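Side-chain contacts in aminoglycoside N(3)-acetyltransferase (Streptomyces griseus, PDB 7LAP), which probably transfers an acetyl group from acetyl-CoA to the 3-amino group of aminoglycoside antibiotics, a modification associated with resistance: residues Ala32-Val37 with Arg176-Gly181; Thr60-Leu65 with Gly119-Ala124; Arg169-Gly174 with Phe271-Ala276; Ser251-Gly256 with Arg267-Asp272. One frame throughout, in Å; residues are numbered along the deposited sequence. Where two conformers were deposited one is given.

Contact 1 (Ala32-Val37 with Arg176-Gly181); sequences AALGLV and RVLLLG
Arg176 NH1 is gripped by two oxygens: it donates to the carbonyl O of Gly35 at 2.8 Å and also forms a salt bridge with Asp40. The bond to Gly35 is bent, with an N-H...O angle of 145°, and NH1 stands above the carbonyl plane, 48° out of it. Seen from the arginine, that oxygen lies at the guanidinium edge, moderately tilted from its plane. The chain reaches this position by a bend at chi3 (70°), which swings the guanidinium round toward the end of helix 24-34. NE engages Asp272, and anchoring at two nitrogens should restrict rotation of the group. A water adds a looser link, donating to Leu34 O at 2.9 Å and accepting a weak bond from Arg176 NH2 at 3.4 Å.

Gly35 terminates the helix in a Schellman motif, with its N bonded to Ala32 O at 3.0 Å, so the arginine charge lies by the carbonyl of Gly35 at a helix C-terminus, where it would probably be favoured electrostatically. Leu36 CA lies 4.0 Å from NH1, and the leucine's CD1 is 4.4 Å from CD of the arginine.

The apolar half is a single tight methyl pair, Leu34 CD1 against Leu178 CD1 at 3.4 Å, closer than ordinary carbon contact, with the two side chains crossing at about a right angle. Strand 176-180 runs between strands 41-46 and 266-272; Leu178 packs on Val42 and Phe44 of the first and Leu270 of the second, while Leu36 extends the same layer to Leu65, Val68 and Val69 of helix 58-69.

Contact 2 (Thr60-Leu65 with Gly119-Ala124); sequences TVIDAL and GRLPEA
Apolar packing accounts for every touch between Val61 and Ile62 on one helix and Leu121 and Ala124 on the other. Leu121 does most of it through one methyl, CD1, which lies 3.7 Å from Ile62 CG1 and 4.0 Å from Ile62 CD1; the two side chains slide past each other in opposite directions. The same methyl is 4.2 Å from Val61 CG1, but here the side chains cross at about a right angle, so CD1 faces two consecutive residues of helix 58-69. The chi1 of Leu121, -105°, lies away from a staggered value, and this setting points CD1 at Ile62 and Val61. Ile62 sets CG1 beside its backbone N (chi1 -70°) and continues extended to CD1, which meets Ala124 CB at 3.8 Å and comes within 3.9 Å of Ala124 C.

In backbone terms, the axes of segments 60-65 and 120-124 pass 10.6 Å apart at a signed crossing angle of -68°. This is a wide, steep crossing, consistent with a contact confined to four residues. Ile62 and Leu121 mark the closest CA pair, 8.0 Å apart.

Polar interactions lie around the apolar patch. Asp63 forms a salt bridge with Arg128, a residue on which Ile62 also packs. Arg120 turns to the dimer interface, forming salt bridges with Asp83 and Glu113 of the second subunit.

Leu65 and Leu121 both rest on Phe44 of strand 41-46, which places the two helices over one face of the central mixed sheet: the helix-on-sheet layering of an alpha/beta fold, here belonging to the Antibiotic_NAT family.

Contact 3 (Arg169-Gly174 with Phe271-Ala276); sequences RLVALG and FDAAPA
The final turn of helix 166-172 meets the first turn of helix 273-289 closely enough to bring the CA atoms of Val171 and Ala274 within 4.9 Å. Gly174 leaves the first helix with positive phi in a Schellman motif, its N bonding back to Val171 O at 3.0 Å. Asp272 occupies the N-cap position of the second helix, although its side chain makes no capping bond.

Small side chains permit the approach. Val171 straddles two consecutive alanines: CG1, anti to the backbone N (chi1 166°), sits 3.9 Å from both CA and CB of Ala274, while CG2, on the N side, lies 4.0 Å from Ala273 O and 4.2 Å from Ala273 CB. Leu170 adds a lighter touch, CD2 to Ala273 CB at 4.2 Å, and this buried side chain also packs on Thr41 and Met43 of strand 41-46.

A backbone hydrogen bond between Ala273 and Gly175 lies beside this packing. Helix 166-172 leads into strand 176-180, and helix 273-289 follows strand 266-272; since those strands are antiparallel neighbours, the contact joins two strand-helix junctions where the start of strand 176-180 lies beside the end of strand 266-272, in the central mixed sheet of this alpha/beta fold.

Contact 4 (Ser251-Gly256 with Arg267-Asp272); sequences SMLAAG and RSRLFD
The last helical residues of 244-254 pass over strand 266-272 at a distance set by side chains, the closest CA atoms, those of Leu253 and Phe271, being 8.9 Å apart. Met252 and Leu253 approach the Phe271 ring from opposite sides of its plane, both obliquely, Met252 near the CD2-CE2 bond and Leu253 near CE2-CZ. Met252 supplies sulfur: SD lies 3.7 Å from CD2 of Phe271 and 4.4 Å from the ring centroid, 47° off the ring normal. This is a Met-aromatic contact, with the sulfur neither stacked on the face nor set at the edge. CG anti to the backbone N and an extended chi2 carry SD out to the ring, and the bend at chi3 (-61°) turns only the terminal methyl.

Leu253 brings its branch point to the other side of the ring. Its CD2 is 3.7 Å from CE2 and 3.8 Å from CZ of Phe271, and CG follows at 3.8 Å from CE2; the leucine and the ring cross at about a right angle. Gripped from two sides, the outer part of the ring probably has little freedom to tilt. The second leucine methyl, CD1, comes to 4.2 Å from Arg269 NE, obliquely to the guanidinium, whose NE is engaged in a salt bridge with Glu260 of strand 259-263.

The helix ends at Gly256 in a Schellman motif, Gly256 N bonding to Leu253 O at 2.9 Å, and the chain then enters strand 259-263. Strand 266-272 runs antiparallel to that strand and to 176-180; Phe271 also packs on Leu179 of the latter, while Met252 reaches Ala276 of helix 273-289.

Three of the contacts gather on neighbouring strands of the central sheet. Contacts 1 and 4 have centres 11 Å apart and are joined by backbone pairing of strands 176-180 and 266-272; contact 3, 13 Å from each, shares Phe271 and Asp272 with contact 4. Contact 2 lies farther off, 14 Å from contact 1, which it meets through Leu65 and Val61, and 21 to 22 Å from the others. Along the chain, contact 2 is nested within the loop closed by contact 1, contacts 1 and 3 interleave, and contact 4 follows contact 1. The sheet thus ties distant sequence together, with helices packed on both of its faces.

Contact 1 (Ala32-Val37 with Arg176-Gly181)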
loop_
_atom_site.group_PDB
_atom_site.type_symbol
_atom_site.label_atom_id
_atom_site.label_comp_id
_atom_site.label_asym_id
_atom_site.label_seq_id
_atom_site.Cartn_x
_atom_site.Cartn_y
_atom_site.Cartn_z
ATOM N N ALA B 32 22.392 14.953 2.370
ATOM C CA ALA B 32 23.161 16.117 2.785
ATOM C C ALA B 32 24.094 16.602 1.659
ATOM O O ALA B 32 24.204 17.805 1.421
ATOM C CB ALA B 32 23.949 15.791 4.055
ATOM N N ALA B 33 24.713 15.680 0.914
ATOM C CA ALA B 33 25.581 16.092 -0.192
ATOM C C ALA B 33 24.806 16.820 -1.290
ATOM O O ALA B 33 25.374 17.665 -1.995
ATOM C CB ALA B 33 26.323 14.873 -0.767
ATOM N N LEU B 34 23.510 16.520 -1.443
ATOM C CA LEU B 34 22.676 17.221 -2.411
ATOM C C LEU B 34 22.373 18.657 -1.994
ATOM O O LEU B 34 21.980 19.473 -2.837
ATOM C CB LEU B 34 21.333 16.504 -2.545
ATOM C CG LEU B 34 20.935 15.584 -3.672
ATOM C CD1 LEU B 34 19.422 15.465 -3.572
ATOM C CD2 LEU B 34 21.376 16.134 -5.004
ATOM N N GLY B 35 22.443 18.959 -0.695
ATOM C CA GLY B 35 22.166 20.307 -0.189
ATOM C C GLY B 35 21.027 20.354 0.810
ATOM O O GLY B 35 20.656 21.443 1.260
ATOM N N LEU B 36 20.429 19.232 1.184
ATOM C CA LEU B 36 19.383 19.263 2.197
ATOM C C LEU B 36 20.014 19.542 3.566
ATOM O O LEU B 36 21.088 19.006 3.878
ATOM C CB LEU B 36 18.644 17.919 2.165
ATOM C CG LEU B 36 17.191 17.839 2.616
ATOM C CD1 LEU B 36 16.306 18.951 2.021
ATOM C CD2 LEU B 36 16.650 16.431 2.249
ATOM N N VAL B 37 19.374 20.398 4.379
ATOM C CA VAL B 37 20.005 20.858 5.619
ATOM C C VAL B 37 18.998 20.815 6.767
ATOM O O VAL B 37 17.773 20.770 6.554
ATOM C CB VAL B 37 20.587 22.292 5.479
ATOM C CG1 VAL B 37 21.767 22.342 4.500
ATOM C CG2 VAL B 37 19.484 23.370 5.213
ATOM N N ARG B 176 11.521 23.202 -0.081
ATOM C CA ARG B 176 12.276 22.613 -1.181
ATOM C C ARG B 176 11.470 21.487 -1.806
ATOM O O ARG B 176 10.497 20.995 -1.216
ATOM C CB ARG B 176 13.635 22.116 -0.674
ATOM C CG ARG B 176 14.158 23.202 0.262
ATOM C CD ARG B 176 15.528 23.078 0.634
ATOM N NE ARG B 176 16.380 23.344 -0.495
ATOM C CZ ARG B 176 17.697 23.205 -0.420
ATOM N NH1 ARG B 176 18.231 22.803 0.736
ATOM N NH2 ARG B 176 18.461 23.440 -1.476
ATOM N N VAL B 177 11.873 21.115 -3.022
ATOM C CA VAL B 177 11.330 19.952 -3.724
ATOM C C VAL B 177 12.484 19.014 -4.049
ATOM O O VAL B 177 13.491 19.433 -4.635
ATOM C CB VAL B 177 10.564 20.357 -4.999
ATOM C CG1 VAL B 177 10.025 19.125 -5.704
ATOM C CG2 VAL B 177 9.401 21.281 -4.614
ATOM N N LEU B 178 12.341 17.751 -3.653
ATOM C CA LEU B 178 13.323 16.710 -3.938
ATOM C C LEU B 178 12.710 15.674 -4.886
ATOM O O LEU B 178 11.668 15.084 -4.580
ATOM C CB LEU B 178 13.770 16.070 -2.622
ATOM C CG LEU B 178 14.640 14.820 -2.786
ATOM C CD1 LEU B 178 16.001 15.200 -3.331
ATOM C CD2 LEU B 178 14.755 14.119 -1.428
ATOM N N LEU B 179 13.331 15.486 -6.061
ATOM C CA LEU B 179 13.031 14.331 -6.901
ATOM C C LEU B 179 14.053 13.264 -6.575
ATOM O O LEU B 179 15.243 13.432 -6.854
ATOM C CB LEU B 179 13.085 14.690 -8.382
ATOM C CG LEU B 179 12.237 15.912 -8.729
ATOM C CD1 LEU B 179 12.390 16.192 -10.264
ATOM C CD2 LEU B 179 10.777 15.768 -8.285
ATOM N N LEU B 180 13.594 12.158 -6.002
ATOM C CA LEU B 180 14.465 11.098 -5.504
ATOM C C LEU B 180 14.308 9.889 -6.439
ATOM O O LEU B 180 13.523 8.963 -6.205
ATOM C CB LEU B 180 14.101 10.835 -4.030
ATOM C CG LEU B 180 14.877 9.793 -3.215
ATOM C CD1 LEU B 180 16.334 9.968 -3.351
ATOM C CD2 LEU B 180 14.473 9.745 -1.734
ATOM N N GLY B 181 15.057 9.926 -7.542
ATOM C CA GLY B 181 14.878 8.988 -8.618
ATOM C C GLY B 181 13.637 9.212 -9.438
ATOM O O GLY B 181 13.472 8.549 -10.448
HETATM O O HOH W 1 21.242 22.283 -3.044
#

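Contact 2 (Thr60-Leu65 with Gly119-Ala124)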
loop_
_atom_site.group_PDB
_atom_site.type_symbol
_atom_site.label_atom_id
_atom_site.label_comp_id
_atom_site.label_asym_id
_atom_site.label_seq_id
_atom_site.Cartn_x
_atom_site.Cartn_y
_atom_site.Cartn_z
ATOM N N THR B 60 13.091 3.318 5.774
ATOM C CA THR B 60 14.484 3.751 5.807
ATOM C C THR B 60 14.675 5.071 5.071
ATOM O O THR B 60 15.420 5.946 5.541
ATOM C CB THR B 60 15.338 2.640 5.222
ATOM O OG1 THR B 60 15.363 1.566 6.173
ATOM C CG2 THR B 60 16.757 3.121 4.914
ATOM N N VAL B 61 13.997 5.246 3.933
ATOM C CA VAL B 61 14.052 6.525 3.231
ATOM C C VAL B 61 13.505 7.637 4.114
ATOM O O VAL B 61 14.114 8.706 4.240
ATOM C CB VAL B 61 13.307 6.436 1.887
ATOM C CG1 VAL B 61 13.280 7.814 1.187
ATOM C CG2 VAL B 61 13.986 5.375 0.965
ATOM N N ILE B 62 12.371 7.395 4.774
ATOM C CA ILE B 62 11.766 8.437 5.614
ATOM C C ILE B 62 12.673 8.789 6.793
ATOM O O ILE B 62 12.908 9.963 7.094
ATOM C CB ILE B 62 10.385 7.987 6.100
ATOM C CG1 ILE B 62 9.400 7.966 4.937
ATOM C CG2 ILE B 62 9.887 8.894 7.274
ATOM C CD1 ILE B 62 8.127 7.099 5.275
ATOM N N ASP B 63 13.234 7.781 7.452
ATOM C CA ASP B 63 14.088 8.074 8.596
ATOM C C ASP B 63 15.394 8.759 8.201
ATOM O O ASP B 63 15.910 9.587 8.965
ATOM C CB ASP B 63 14.336 6.790 9.364
ATOM C CG ASP B 63 13.115 6.414 10.266
ATOM O OD1 ASP B 63 12.527 7.327 10.910
ATOM O OD2 ASP B 63 12.745 5.226 10.324
ATOM N N ALA B 64 15.931 8.463 7.012
ATOM C CA ALA B 64 17.094 9.208 6.534
ATOM C C ALA B 64 16.741 10.677 6.289
ATOM O O ALA B 64 17.520 11.579 6.623
ATOM C CB ALA B 64 17.649 8.559 5.249
ATOM N N LEU B 65 15.591 10.931 5.669
ATOM C CA LEU B 65 15.149 12.306 5.456
ATOM C C LEU B 65 14.978 13.043 6.787
ATOM O O LEU B 65 15.347 14.213 6.902
ATOM C CB LEU B 65 13.831 12.321 4.666
ATOM C CG LEU B 65 13.997 11.984 3.181
ATOM C CD1 LEU B 65 12.666 11.570 2.506
ATOM C CD2 LEU B 65 14.625 13.183 2.430
ATOM N N GLY B 119 3.389 5.538 -5.717
ATOM C CA GLY B 119 4.341 4.562 -5.214
ATOM C C GLY B 119 4.211 4.419 -3.713
ATOM O O GLY B 119 3.339 5.004 -3.074
ATOM N N ARG B 120 5.076 3.636 -3.145
ATOM C CA ARG B 120 5.023 3.379 -1.755
ATOM C C ARG B 120 5.380 4.494 -0.808
ATOM O O ARG B 120 4.984 4.443 0.308
ATOM C CB ARG B 120 5.858 2.160 -1.425
ATOM C CG ARG B 120 5.291 0.843 -1.866
ATOM C CD ARG B 120 6.386 -0.200 -1.890
ATOM N NE ARG B 120 6.534 -0.760 -0.583
ATOM C CZ ARG B 120 7.611 -1.336 -0.102
ATOM N NH1 ARG B 120 8.682 -1.484 -0.823
ATOM N NH2 ARG B 120 7.577 -1.781 1.118
ATOM N N LEU B 121 6.130 5.480 -1.228
ATOM C CA LEU B 121 6.605 6.412 -0.190
ATOM C C LEU B 121 5.496 7.310 0.380
ATOM O O LEU B 121 5.451 7.510 1.605
ATOM C CB LEU B 121 7.772 7.282 -0.686
ATOM C CG LEU B 121 9.146 6.884 -0.146
ATOM C CD1 LEU B 121 9.191 6.996 1.395
ATOM C CD2 LEU B 121 9.509 5.440 -0.638
ATOM N N PRO B 122 4.613 7.908 -0.443
ATOM C CA PRO B 122 3.536 8.738 0.159
ATOM C C PRO B 122 2.621 7.938 1.057
ATOM O O PRO B 122 2.170 8.436 2.088
ATOM C CB PRO B 122 2.787 9.292 -1.065
ATOM C CG PRO B 122 3.879 9.357 -2.138
ATOM C CD PRO B 122 4.680 8.082 -1.904
ATOM N N GLU B 123 2.349 6.684 0.702
ATOM C CA GLU B 123 1.490 5.875 1.550
ATOM C C GLU B 123 2.204 5.491 2.847
ATOM O O GLU B 123 1.559 5.383 3.892
ATOM C CB GLU B 123 1.013 4.646 0.768
ATOM C CG GLU B 123 0.165 3.705 1.549
ATOM C CD GLU B 123 -1.330 4.117 1.613
ATOM O OE1 GLU B 123 -1.672 5.283 1.271
ATOM O OE2 GLU B 123 -2.140 3.267 2.062
ATOM N N ALA B 124 3.526 5.319 2.815
ATOM C CA ALA B 124 4.262 5.086 4.063
ATOM C C ALA B 124 4.331 6.355 4.917
ATOM O O ALA B 124 4.157 6.299 6.144
ATOM C CB ALA B 124 5.686 4.554 3.772
#

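Contact 3 (Arg169-Gly174 with Phe271-Ala276)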
loop_
_atom_site.group_PDB
_atom_site.type_symbol
_atom_site.label_atom_id
_atom_site.label_comp_id
_atom_site.label_asym_id
_atom_site.label_seq_id
_atom_site.Cartn_x
_atom_site.Cartn_y
_atom_site.Cartn_z
ATOM N N ARG B 169 1.897 27.462 0.715
ATOM C CA ARG B 169 2.566 27.549 2.002
ATOM C C ARG B 169 3.967 26.969 1.962
ATOM O O ARG B 169 4.844 27.432 2.706
ATOM C CB ARG B 169 1.743 26.841 3.066
ATOM C CG ARG B 169 0.396 27.499 3.284
ATOM C CD ARG B 169 -0.447 26.697 4.269
ATOM N NE ARG B 169 -1.860 26.847 3.965
ATOM C CZ ARG B 169 -2.813 26.012 4.377
ATOM N NH1 ARG B 169 -2.513 24.954 5.118
ATOM N NH2 ARG B 169 -4.075 26.245 4.048
ATOM N N LEU B 170 4.194 25.925 1.151
ATOM C CA LEU B 170 5.552 25.428 0.979
ATOM C C LEU B 170 6.455 26.514 0.404
ATOM O O LEU B 170 7.581 26.714 0.872
ATOM C CB LEU B 170 5.544 24.202 0.070
ATOM C CG LEU B 170 6.897 23.575 -0.241
ATOM C CD1 LEU B 170 7.446 22.889 0.985
ATOM C CD2 LEU B 170 6.760 22.584 -1.431
ATOM N N VAL B 171 5.952 27.255 -0.589
ATOM C CA VAL B 171 6.721 28.338 -1.186
ATOM C C VAL B 171 7.020 29.418 -0.149
ATOM O O VAL B 171 8.157 29.899 -0.043
ATOM C CB VAL B 171 5.966 28.907 -2.400
ATOM C CG1 VAL B 171 6.560 30.255 -2.828
ATOM C CG2 VAL B 171 6.000 27.915 -3.547
ATOM N N ALA B 172 6.020 29.785 0.658
ATOM C CA ALA B 172 6.164 30.927 1.567
ATOM C C ALA B 172 7.125 30.620 2.711
ATOM O O ALA B 172 7.782 31.527 3.234
ATOM C CB ALA B 172 4.799 31.332 2.125
ATOM N N LEU B 173 7.183 29.358 3.124
ATOM C CA LEU B 173 8.116 28.822 4.105
ATOM C C LEU B 173 9.558 28.729 3.598
ATOM O O LEU B 173 10.459 28.435 4.394
ATOM C CB LEU B 173 7.633 27.423 4.482
ATOM C CG LEU B 173 7.801 26.823 5.852
ATOM C CD1 LEU B 173 7.697 27.915 6.912
ATOM C CD2 LEU B 173 6.714 25.791 6.032
ATOM N N GLY B 174 9.805 28.926 2.304
ATOM C CA GLY B 174 11.129 28.670 1.770
ATOM C C GLY B 174 11.440 27.190 1.644
ATOM O O GLY B 174 12.591 26.787 1.802
ATOM N N PHE B 271 15.539 21.251 -5.483
ATOM C CA PHE B 271 15.172 22.603 -5.886
ATOM C C PHE B 271 14.677 23.407 -4.694
ATOM O O PHE B 271 13.974 22.877 -3.831
ATOM C CB PHE B 271 14.011 22.608 -6.908
ATOM C CG PHE B 271 14.257 21.764 -8.129
ATOM C CD1 PHE B 271 14.008 20.389 -8.111
ATOM C CD2 PHE B 271 14.703 22.357 -9.310
ATOM C CE1 PHE B 271 14.211 19.600 -9.259
ATOM C CE2 PHE B 271 14.922 21.580 -10.458
ATOM C CZ PHE B 271 14.675 20.195 -10.428
ATOM N N ASP B 272 14.934 24.716 -4.710
ATOM C CA ASP B 272 14.191 25.609 -3.828
ATOM C C ASP B 272 12.824 25.898 -4.456
ATOM O O ASP B 272 12.736 26.239 -5.647
ATOM C CB ASP B 272 14.972 26.905 -3.578
ATOM C CG ASP B 272 16.312 26.669 -2.871
ATOM O OD1 ASP B 272 16.400 25.771 -2.008
ATOM O OD2 ASP B 272 17.293 27.380 -3.178
ATOM N N ALA B 273 11.755 25.775 -3.649
ATOM C CA ALA B 273 10.391 25.838 -4.181
ATOM C C ALA B 273 10.037 27.226 -4.705
ATOM O O ALA B 273 9.355 27.339 -5.727
ATOM C CB ALA B 273 9.374 25.427 -3.116
ATOM N N ALA B 274 10.432 28.297 -4.000
ATOM C CA ALA B 274 10.064 29.634 -4.469
ATOM C C ALA B 274 10.659 29.967 -5.838
ATOM O O ALA B 274 9.897 30.409 -6.722
ATOM C CB ALA B 274 10.431 30.689 -3.410
ATOM N N PRO B 275 11.968 29.787 -6.101
ATOM C CA PRO B 275 12.464 30.071 -7.469
ATOM C C PRO B 275 11.900 29.125 -8.523
ATOM O O PRO B 275 11.717 29.542 -9.680
ATOM C CB PRO B 275 13.991 29.922 -7.348
ATOM C CG PRO B 275 14.280 29.973 -5.896
ATOM C CD PRO B 275 13.064 29.412 -5.199
ATOM N N ALA B 276 11.608 27.869 -8.158
ATOM C CA ALA B 276 11.037 26.934 -9.124
ATOM C C ALA B 276 9.646 27.371 -9.571
ATOM O O ALA B 276 9.326 27.315 -10.762
ATOM C CB ALA B 276 10.992 25.526 -8.537
#

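Contact 4 (Ser251-Gly256 with Arg267-Asp272)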
loop_
_atom_site.group_PDB
_atom_site.type_symbol
_atom_site.label_atom_id
_atom_site.label_comp_id
_atom_site.label_asym_id
_atom_site.label_seq_id
_atom_site.Cartn_x
_atom_site.Cartn_y
_atom_site.Cartn_z
ATOM N N SER B 251 14.288 23.164 -18.444
ATOM C CA SER B 251 14.709 24.553 -18.622
ATOM C C SER B 251 15.091 25.178 -17.293
ATOM O O SER B 251 16.037 25.971 -17.214
ATOM C CB SER B 251 13.596 25.384 -19.260
ATOM O OG SER B 251 13.065 24.737 -20.392
ATOM N N MET B 252 14.325 24.869 -16.251
ATOM C CA MET B 252 14.665 25.305 -14.905
ATOM C C MET B 252 16.098 24.923 -14.563
ATOM O O MET B 252 16.910 25.768 -14.159
ATOM C CB MET B 252 13.686 24.662 -13.925
ATOM C CG MET B 252 13.735 25.173 -12.528
ATOM S SD MET B 252 12.522 24.274 -11.527
ATOM C CE MET B 252 10.949 24.664 -12.321
ATOM N N LEU B 253 16.418 23.639 -14.725
ATOM C CA LEU B 253 17.748 23.143 -14.395
ATOM C C LEU B 253 18.814 23.830 -15.237
ATOM O O LEU B 253 19.867 24.219 -14.717
ATOM C CB LEU B 253 17.805 21.633 -14.601
ATOM C CG LEU B 253 17.089 20.825 -13.521
ATOM C CD1 LEU B 253 16.729 19.425 -14.072
ATOM C CD2 LEU B 253 17.975 20.735 -12.275
ATOM N N ALA B 254 18.545 24.001 -16.536
ATOM C CA ALA B 254 19.515 24.623 -17.435
ATOM C C ALA B 254 19.751 26.080 -17.074
ATOM O O ALA B 254 20.839 26.602 -17.302
ATOM C CB ALA B 254 19.042 24.512 -18.890
ATOM N N ALA B 255 18.753 26.748 -16.515
ATOM C CA ALA B 255 18.904 28.109 -16.020
ATOM C C ALA B 255 19.607 28.180 -14.666
ATOM O O ALA B 255 19.672 29.268 -14.083
ATOM C CB ALA B 255 17.531 28.775 -15.906
ATOM N N GLY B 256 20.087 27.055 -14.130
ATOM C CA GLY B 256 20.789 27.043 -12.860
ATOM C C GLY B 256 19.928 26.958 -11.618
ATOM O O GLY B 256 20.433 27.226 -10.521
ATOM N N ARG B 267 19.228 8.894 -9.672
ATOM C CA ARG B 267 19.408 10.267 -10.124
ATOM C C ARG B 267 18.419 11.166 -9.399
ATOM O O ARG B 267 17.206 10.935 -9.466
ATOM C CB ARG B 267 19.199 10.347 -11.639
ATOM C CG ARG B 267 19.683 11.651 -12.272
ATOM C CD ARG B 267 19.650 11.520 -13.784
ATOM N NE ARG B 267 20.601 10.525 -14.282
ATOM C CZ ARG B 267 21.870 10.796 -14.555
ATOM N NH1 ARG B 267 22.317 12.027 -14.371
ATOM N NH2 ARG B 267 22.691 9.851 -15.016
ATOM N N SER B 268 18.938 12.177 -8.682
ATOM C CA SER B 268 18.122 12.983 -7.778
ATOM C C SER B 268 18.327 14.463 -8.044
ATOM O O SER B 268 19.394 14.878 -8.493
ATOM C CB SER B 268 18.443 12.650 -6.330
ATOM O OG SER B 268 18.117 11.270 -6.148
ATOM N N ARG B 269 17.296 15.256 -7.763
ATOM C CA ARG B 269 17.352 16.691 -7.994
ATOM C C ARG B 269 16.687 17.424 -6.845
ATOM O O ARG B 269 15.577 17.073 -6.441
ATOM C CB ARG B 269 16.648 17.104 -9.301
ATOM C CG ARG B 269 17.423 16.720 -10.559
ATOM C CD ARG B 269 16.727 15.580 -11.241
ATOM N NE ARG B 269 17.129 15.448 -12.653
ATOM C CZ ARG B 269 16.571 14.576 -13.485
ATOM N NH1 ARG B 269 15.584 13.797 -13.040
ATOM N NH2 ARG B 269 16.990 14.492 -14.743
ATOM N N LEU B 270 17.342 18.471 -6.371
ATOM C CA LEU B 270 16.871 19.243 -5.230
ATOM C C LEU B 270 16.740 20.696 -5.655
ATOM O O LEU B 270 17.710 21.293 -6.138
ATOM C CB LEU B 270 17.834 19.107 -4.047
ATOM C CG LEU B 270 17.414 19.896 -2.794
ATOM C CD1 LEU B 270 16.071 19.345 -2.281
ATOM C CD2 LEU B 270 18.522 19.769 -1.734
ATOM N N PHE B 271 15.539 21.251 -5.483
ATOM C CA PHE B 271 15.172 22.603 -5.886
ATOM C C PHE B 271 14.677 23.407 -4.694
ATOM O O PHE B 271 13.974 22.877 -3.831
ATOM C CB PHE B 271 14.011 22.608 -6.908
ATOM C CG PHE B 271 14.257 21.764 -8.129
ATOM C CD1 PHE B 271 14.008 20.389 -8.111
ATOM C CD2 PHE B 271 14.703 22.357 -9.310
ATOM C CE1 PHE B 271 14.211 19.600 -9.259
ATOM C CE2 PHE B 271 14.922 21.580 -10.458
ATOM C CZ PHE B 271 14.675 20.195 -10.428
ATOM N N ASP B 272 14.934 24.716 -4.710
ATOM C CA ASP B 272 14.191 25.609 -3.828
ATOM C C ASP B 272 12.824 25.898 -4.456
ATOM O O ASP B 272 12.736 26.239 -5.647
ATOM C CB ASP B 272 14.972 26.905 -3.578
ATOM C CG ASP B 272 16.312 26.669 -2.871
ATOM O OD1 ASP B 272 16.400 25.771 -2.008
ATOM O OD2 ASP B 272 17.293 27.380 -3.178
#